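Local coordinates for DNA-entry nuclease (Competence-specific nuclease) (Streptococcus agalactiae ILRI112, PDB 4QGO), which probably cleaves DNA as a virulence-associated nuclease of the beta-beta-alpha (His-Me finger) class, at residues Tyr156-Leu159 against Val160-Ala163. The protein carries 1 engineered substitution. Residues are numbered along the deposited sequence; the frame is centred on the assembly and turned at random.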
loop_
_atom_site.group_PDB
_atom_site.type_symbol
_atom_site.label_atom_id
_atom_site.label_comp_id
_atom_site.label_asym_id
_atom_site.label_seq_id
_atom_site.Cartn_x
_atom_site.Cartn_y
_atom_site.Cartn_z
ATOM N N TYR A 156 -2.979 8.565 -0.435
ATOM C CA TYR A 156 -1.698 8.755 0.225
ATOM C C TYR A 156 -0.555 8.936 -0.750
ATOM O O TYR A 156 0.345 9.754 -0.524
ATOM C CB TYR A 156 -1.455 7.639 1.241
ATOM C CG TYR A 156 -2.343 7.865 2.433
ATOM C CD1 TYR A 156 -1.934 8.695 3.479
ATOM C CD2 TYR A 156 -3.617 7.320 2.488
ATOM C CE1 TYR A 156 -2.766 8.945 4.556
ATOM C CE2 TYR A 156 -4.454 7.563 3.562
ATOM C CZ TYR A 156 -4.017 8.369 4.592
ATOM O OH TYR A 156 -4.840 8.630 5.666
ATOM N N GLU A 157 -0.609 8.202 -1.853
ATOM C CA GLU A 157 0.365 8.407 -2.924
ATOM C C GLU A 157 0.288 9.826 -3.480
ATOM O O GLU A 157 1.322 10.431 -3.766
ATOM C CB GLU A 157 0.205 7.352 -4.022
ATOM C CG GLU A 157 0.680 5.970 -3.543
ATOM C CD GLU A 157 0.248 4.849 -4.444
ATOM O OE1 GLU A 157 -0.793 5.000 -5.106
ATOM O OE2 GLU A 157 0.940 3.805 -4.494
ATOM N N SER A 158 -0.924 10.360 -3.601
ATOM C CA SER A 158 -1.086 11.740 -4.032
ATOM C C SER A 158 -0.457 12.725 -3.058
ATOM O O SER A 158 0.141 13.714 -3.493
ATOM C CB SER A 158 -2.560 12.081 -4.229
ATOM O OG SER A 158 -3.094 11.340 -5.313
ATOM N N LEU A 159 -0.573 12.479 -1.754
ATOM C CA LEU A 159 0.085 13.357 -0.792
ATOM C C LEU A 159 1.594 13.354 -0.998
ATOM O O LEU A 159 2.249 14.401 -0.936
ATOM C CB LEU A 159 -0.222 12.935 0.653
ATOM C CG LEU A 159 -1.675 13.048 1.102
ATOM C CD1 LEU A 159 -1.803 12.552 2.546
ATOM C CD2 LEU A 159 -2.182 14.479 0.974
ATOM N N VAL A 160 2.152 12.169 -1.232
ATOM C CA VAL A 160 3.595 12.034 -1.389
ATOM C C VAL A 160 4.044 12.671 -2.701
ATOM O O VAL A 160 5.032 13.406 -2.743
ATOM C CB VAL A 160 4.024 10.563 -1.362
ATOM C CG1 VAL A 160 5.507 10.436 -1.641
ATOM C CG2 VAL A 160 3.705 9.959 -0.002
ATOM N N ARG A 161 3.292 12.406 -3.758
ATOM C CA ARG A 161 3.590 12.967 -5.071
ATOM C C ARG A 161 3.576 14.487 -5.026
ATOM O O ARG A 161 4.485 15.139 -5.552
ATOM C CB ARG A 161 2.546 12.459 -6.060
ATOM C CG ARG A 161 2.813 12.799 -7.489
ATOM C CD ARG A 161 1.800 12.134 -8.406
ATOM N NE ARG A 161 0.457 12.666 -8.192
ATOM C CZ ARG A 161 -0.557 11.963 -7.705
ATOM N NH1 ARG A 161 -0.381 10.683 -7.378
ATOM N NH2 ARG A 161 -1.744 12.543 -7.550
ATOM N N LYS A 162 2.558 15.055 -4.392
ATOM C CA LYS A 162 2.457 16.509 -4.314
ATOM C C LYS A 162 3.613 17.106 -3.515
ATOM O O LYS A 162 4.130 18.171 -3.866
ATOM C CB LYS A 162 1.095 16.929 -3.758
ATOM C CG LYS A 162 -0.021 16.702 -4.769
ATOM C CD LYS A 162 -1.401 16.908 -4.174
ATOM C CE LYS A 162 -2.475 16.607 -5.216
ATOM N NZ LYS A 162 -3.839 16.928 -4.710
ATOM N N ALA A 163 4.036 16.413 -2.459
ATOM C CA ALA A 163 5.177 16.848 -1.661
ATOM C C ALA A 163 6.463 16.846 -2.482
ATOM O O ALA A 163 7.231 17.821 -2.475
ATOM C CB ALA A 163 5.318 15.957 -0.428
HETATM O O HOH W 1 -2.536 8.762 -6.590
#
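The carbonyl O of Tyr156 accepts the amide N-H of Val160, 3.1 Å from O to N, and Val160 CG2 lies 3.4 Å from that same oxygen. The phenol points elsewhere, its ring meeting Phe202 edge-to-face and its OH bonded to Arg151, as suits an amphipathic residue on a buried helix face. Glu157 holds the amide N of Arg161 through its O at 2.8 Å, in a nearly straight bond, while its carboxylate turns back to Gln153. Arg161 sets out with CG opposite its backbone N (chi1 -172°) and then bends at chi3 (66°), which folds the guanidinium back with one face over Ser158 CA. From there NH2 donates to Ser158 OG at 2.9 Å; the bond is bent, and OG stands 29° out of the guanidinium plane. A water at the guanidinium edge accepts from NH1 and donates to OG, a second bridge. The small serine hydroxyl can sit this close to the backbone; its single proton faces two acceptors, Asn154 O and Asn146 OD1, which probably share it. The O of Ser158 takes the amide of Lys162, whose extended aliphatic chain starts beside it, CG 3.3 Å away. Leu159, nonpolar and partly exposed, joins through its O, which accepts the amide of Ala163, whose small methyl fits near Val170 and Leu200. The ladder of i to i+4 backbone bonds is characteristic of an alpha-helix, here helix 153-165; it carries the Ser158-Arg161 pair as an i to i+3 side-chain link and packs through Tyr156, Val160 and Ala163 against the central antiparallel sheet of the nuclease domain.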